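PDB 2Y44: glutamic acid/alanine-rich protein from Trypanosoma congolense, which probably forms part of the surface coat of the parasite, its ectodomain being an elongated, almost wholly helical bundle. Local coordinates for residues R13-A17 / K121-A126; L18-S22 / A85-T89. One frame throughout, in Å; residues are numbered along the deposited sequence.

Interaction 1 (R13-A17 / K121-A126); sequences RQLRA and KCTGAA
R13 and A126 meet through their backbones: near the C-terminal end of helix 2-16, the carbonyl O of R13 accepts the N-H of A126 at 2.9 Å (N-H...O 166°), while the CA atoms of R13 and A125 come within 4.3 Å. The two arginines of this helical turn then reach along the loop and collect its carbonyls. R13 turns its guanidinium edge to T123, and NE and NH2 both donate to the single atom T123 O, at 2.9 and 3.0 Å; the oxygen lies in the guanidinium plane, which fixes the rotation of the group. R16, its chain extended from CG to NE, sends NH1 between two acceptors, C122 O at 2.8 Å and G124 O at 3.0 Å; NH1 thereby ties the inverse gamma turn centred on C122 to G124, two residues on. G124, with phi at 87°, has a backbone shape that suits glycine. K121 bends back until its NZ lies 3.1 Å from R13 NH2, a close approach of like charges that a water, accepting from both R13 NH1 and K121 NZ, probably softens. At the other end of the contact, beyond the arginines, A17 CB packs 4.2 Å from A125 CB. The contact lays the irregular linker between helices 113-120 and 131-144 against helix 2-16, where C122 is also disulfide-bonded to C9. R16 NH2 continues to D100 in a salt bridge with helix 57-107, while Q14 NE2 bonds to S133 on helix 131-144.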
loop_
_atom_site.group_PDB
_atom_site.type_symbol
_atom_site.label_atom_id
_atom_site.label_comp_id
_atom_site.label_asym_id
_atom_site.label_seq_id
_atom_site.Cartn_x
_atom_site.Cartn_y
_atom_site.Cartn_z
ATOM N N ARG A 13 14.023 5.367 -6.249
ATOM C CA ARG A 13 13.684 5.525 -4.794
ATOM C C ARG A 13 12.233 5.163 -4.492
ATOM O O ARG A 13 11.915 4.573 -3.444
ATOM C CB ARG A 13 13.974 6.963 -4.329
ATOM C CG ARG A 13 15.482 7.288 -4.333
ATOM C CD ARG A 13 15.863 7.917 -3.009
ATOM N NE ARG A 13 17.309 8.052 -2.810
ATOM C CZ ARG A 13 18.015 9.131 -3.143
ATOM N NH1 ARG A 13 17.430 10.149 -3.776
ATOM N NH2 ARG A 13 19.296 9.206 -2.800
ATOM N N GLN A 14 11.338 5.535 -5.410
ATOM C CA GLN A 14 9.938 5.084 -5.343
ATOM C C GLN A 14 9.807 3.564 -5.391
ATOM O O GLN A 14 9.155 2.971 -4.538
ATOM C CB GLN A 14 9.079 5.762 -6.436
ATOM C CG GLN A 14 9.062 7.283 -6.354
ATOM C CD GLN A 14 8.197 7.817 -5.209
ATOM O OE1 GLN A 14 8.625 8.685 -4.426
ATOM N NE2 GLN A 14 6.984 7.325 -5.122
ATOM N N LEU A 15 10.400 2.932 -6.407
ATOM C CA LEU A 15 10.410 1.488 -6.507
ATOM C C LEU A 15 10.995 0.813 -5.251
ATOM O O LEU A 15 10.445 -0.151 -4.727
ATOM C CB LEU A 15 11.178 1.052 -7.757
ATOM C CG LEU A 15 10.555 1.438 -9.104
ATOM C CD1 LEU A 15 11.500 1.087 -10.239
ATOM C CD2 LEU A 15 9.156 0.819 -9.304
ATOM N N ARG A 16 12.143 1.292 -4.784
ATOM C CA ARG A 16 12.735 0.719 -3.576
ATOM C C ARG A 16 11.853 0.826 -2.317
ATOM O O ARG A 16 12.058 0.083 -1.340
ATOM C CB ARG A 16 14.100 1.383 -3.292
ATOM C CG ARG A 16 15.091 1.149 -4.394
ATOM C CD ARG A 16 16.253 2.093 -4.223
ATOM N NE ARG A 16 17.201 2.043 -5.336
ATOM C CZ ARG A 16 18.135 2.981 -5.534
ATOM N NH1 ARG A 16 18.200 4.062 -4.733
ATOM N NH2 ARG A 16 18.954 2.891 -6.573
ATOM N N ALA A 17 10.847 1.692 -2.358
ATOM C CA ALA A 17 10.013 1.938 -1.192
ATOM C C ALA A 17 8.785 1.027 -1.169
ATOM O O ALA A 17 8.083 1.006 -0.174
ATOM C CB ALA A 17 9.598 3.413 -1.099
ATOM N N LYS A 121 25.140 8.827 -5.665
ATOM C CA LYS A 121 24.452 9.248 -4.459
ATOM C C LYS A 121 22.997 8.748 -4.459
ATOM O O LYS A 121 22.299 8.866 -3.465
ATOM C CB LYS A 121 24.558 10.758 -4.250
ATOM C CG LYS A 121 23.711 11.594 -5.172
ATOM C CD LYS A 121 22.545 12.219 -4.403
ATOM C CE LYS A 121 21.278 11.352 -4.524
ATOM N NZ LYS A 121 20.082 12.014 -3.970
ATOM N N CYS A 122 22.615 8.009 -5.494
ATOM C CA CYS A 122 21.249 7.472 -5.532
ATOM C C CYS A 122 21.043 6.174 -4.729
ATOM O O CYS A 122 20.693 5.151 -5.267
ATOM C CB CYS A 122 20.717 7.334 -6.964
ATOM S SG CYS A 122 18.901 7.083 -6.909
ATOM N N THR A 123 21.223 6.253 -3.421
ATOM C CA THR A 123 21.068 5.096 -2.572
ATOM C C THR A 123 19.827 5.323 -1.728
ATOM O O THR A 123 19.357 6.446 -1.600
ATOM C CB THR A 123 22.312 4.891 -1.669
ATOM O OG1 THR A 123 22.626 6.111 -0.999
ATOM C CG2 THR A 123 23.536 4.495 -2.522
ATOM N N GLY A 124 19.248 4.247 -1.212
ATOM C CA GLY A 124 18.117 4.413 -0.313
ATOM C C GLY A 124 16.778 4.512 -1.014
ATOM O O GLY A 124 16.692 4.666 -2.255
ATOM N N ALA A 125 15.736 4.467 -0.197
ATOM C CA ALA A 125 14.348 4.443 -0.645
ATOM C C ALA A 125 13.666 5.764 -0.302
ATOM O O ALA A 125 14.061 6.457 0.667
ATOM C CB ALA A 125 13.600 3.252 0.029
ATOM N N ALA A 126 12.679 6.151 -1.122
ATOM C CA ALA A 126 11.817 7.256 -0.755
ATOM C C ALA A 126 11.047 6.968 0.544
ATOM O O ALA A 126 10.883 5.832 0.940
ATOM C CB ALA A 126 10.856 7.582 -1.877
HETATM O O HOH W 1 17.713 12.907 -5.020
#

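Interaction 2 (L18-S22 / A85-T89); sequences LETAS and AADLT
S22 and A85 meet in a close, antiparallel helix-helix contact near the middle of the molecule, where the start of helix 18-53 lies against helix 57-107. The local axes are antiparallel (179°) and 9.4 Å apart, and small residues permit the approach: S22 CB touches A85 CB at 3.7 Å, with their CA atoms 4.9 Å apart. One turn away, T89 fits its methyl CG2 against the backbone of E19, 4.0 Å from E19 CA, and beside S22 OG. With OG1 between the backbone N and the carbonyl carbon (chi1 63°), CG2 of T89 stands anti to that carbon and faces helix 18-53. L88 supplies both of its methyls: CD2 lies 3.6 Å from S22 OG and CD1 meets CD1 of L18 at 4.2 Å. L166 of helix 149-183 touches S22, A85 and L88, so a third helix packs against the pair. The S22 hydroxyl is buried, yet it donates back to L18 O within its own helix at 2.9 Å; the S22 N-H reaches that oxygen from the opposite face of the carbonyl plane. With its proton used at home, S22 can present CB and OG to apolar neighbours, so the two helices are joined by van der Waals packing rather than by polar bonds.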
loop_
_atom_site.group_PDB
_atom_site.type_symbol
_atom_site.label_atom_id
_atom_site.label_comp_id
_atom_site.label_asym_id
_atom_site.label_seq_id
_atom_site.Cartn_x
_atom_site.Cartn_y
_atom_site.Cartn_z
ATOM N N LEU A 18 8.534 0.271 -2.252
ATOM C CA LEU A 18 7.254 -0.446 -2.369
ATOM C C LEU A 18 7.124 -1.598 -1.363
ATOM O O LEU A 18 6.051 -1.835 -0.855
ATOM C CB LEU A 18 7.012 -0.988 -3.779
ATOM C CG LEU A 18 6.903 0.002 -4.943
ATOM C CD1 LEU A 18 6.958 -0.736 -6.286
ATOM C CD2 LEU A 18 5.664 0.849 -4.795
ATOM N N GLU A 19 8.197 -2.359 -1.134
ATOM C CA GLU A 19 8.112 -3.445 -0.126
ATOM C C GLU A 19 7.718 -2.889 1.269
ATOM O O GLU A 19 6.797 -3.398 1.926
ATOM C CB GLU A 19 9.443 -4.227 -0.056
ATOM C CG GLU A 19 9.325 -5.539 0.690
ATOM C CD GLU A 19 10.487 -6.476 0.407
ATOM O OE1 GLU A 19 11.527 -6.032 -0.158
ATOM O OE2 GLU A 19 10.361 -7.658 0.789
ATOM N N THR A 20 8.356 -1.807 1.676
ATOM C CA THR A 20 8.049 -1.199 2.961
ATOM C C THR A 20 6.626 -0.658 2.972
ATOM O O THR A 20 5.906 -0.861 3.929
ATOM C CB THR A 20 9.055 -0.128 3.307
ATOM O OG1 THR A 20 10.310 -0.771 3.557
ATOM C CG2 THR A 20 8.633 0.630 4.555
ATOM N N ALA A 21 6.231 0.020 1.902
ATOM C CA ALA A 21 4.823 0.463 1.782
ATOM C C ALA A 21 3.804 -0.685 1.861
ATOM O O ALA A 21 2.736 -0.537 2.464
ATOM C CB ALA A 21 4.634 1.283 0.505
ATOM N N SER A 22 4.094 -1.805 1.184
ATOM C CA SER A 22 3.224 -2.977 1.200
ATOM C C SER A 22 3.134 -3.512 2.606
ATOM O O SER A 22 2.065 -3.819 3.102
ATOM C CB SER A 22 3.782 -4.079 0.273
ATOM O OG SER A 22 3.754 -3.628 -1.068
ATOM N N ALA A 85 -0.068 -7.172 -1.581
ATOM C CA ALA A 85 1.282 -6.786 -1.194
ATOM C C ALA A 85 2.309 -7.706 -1.865
ATOM O O ALA A 85 3.336 -7.221 -2.376
ATOM C CB ALA A 85 1.402 -6.862 0.322
ATOM N N ALA A 86 2.057 -9.014 -1.813
ATOM C CA ALA A 86 3.029 -9.988 -2.377
ATOM C C ALA A 86 3.040 -9.866 -3.923
ATOM O O ALA A 86 4.100 -10.025 -4.552
ATOM C CB ALA A 86 2.713 -11.373 -1.950
ATOM N N ASP A 87 1.886 -9.599 -4.525
ATOM C CA ASP A 87 1.849 -9.388 -5.984
ATOM C C ASP A 87 2.712 -8.170 -6.343
ATOM O O ASP A 87 3.492 -8.177 -7.310
ATOM C CB ASP A 87 0.421 -9.104 -6.484
ATOM C CG ASP A 87 -0.503 -10.326 -6.469
ATOM O OD1 ASP A 87 -0.059 -11.474 -6.280
ATOM O OD2 ASP A 87 -1.717 -10.112 -6.668
ATOM N N LEU A 88 2.545 -7.086 -5.595
ATOM C CA LEU A 88 3.242 -5.855 -5.957
ATOM C C LEU A 88 4.766 -5.974 -5.736
ATOM O O LEU A 88 5.574 -5.568 -6.578
ATOM C CB LEU A 88 2.691 -4.683 -5.131
ATOM C CG LEU A 88 3.441 -3.369 -5.274
ATOM C CD1 LEU A 88 3.368 -2.869 -6.737
ATOM C CD2 LEU A 88 2.853 -2.305 -4.334
ATOM N N THR A 89 5.144 -6.616 -4.643
ATOM C CA THR A 89 6.568 -6.893 -4.397
ATOM C C THR A 89 7.177 -7.760 -5.513
ATOM O O THR A 89 8.280 -7.456 -6.018
ATOM C CB THR A 89 6.792 -7.497 -2.976
ATOM O OG1 THR A 89 6.126 -8.742 -2.884
ATOM C CG2 THR A 89 6.246 -6.571 -1.897
#

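How the interactions relate
From the N terminus, the chain runs through helix 2-16, whose last turn supplies the first half of interaction 1, and passes directly into helix 18-53, whose first turn supplies that of interaction 2. After the hairpin at residues 54-56, helix 57-107 returns antiparallel, and 85-89 closes the inner loop. The chain continues through helix 113-120 before 121-126 closes the wider loop, so the second contact lies wholly within the first. Their centres are 14 Å apart. Interaction 2 joins helices 18-53 and 57-107 in the buried bundle, whereas interaction 1 fastens a surface linker across helix 2-16.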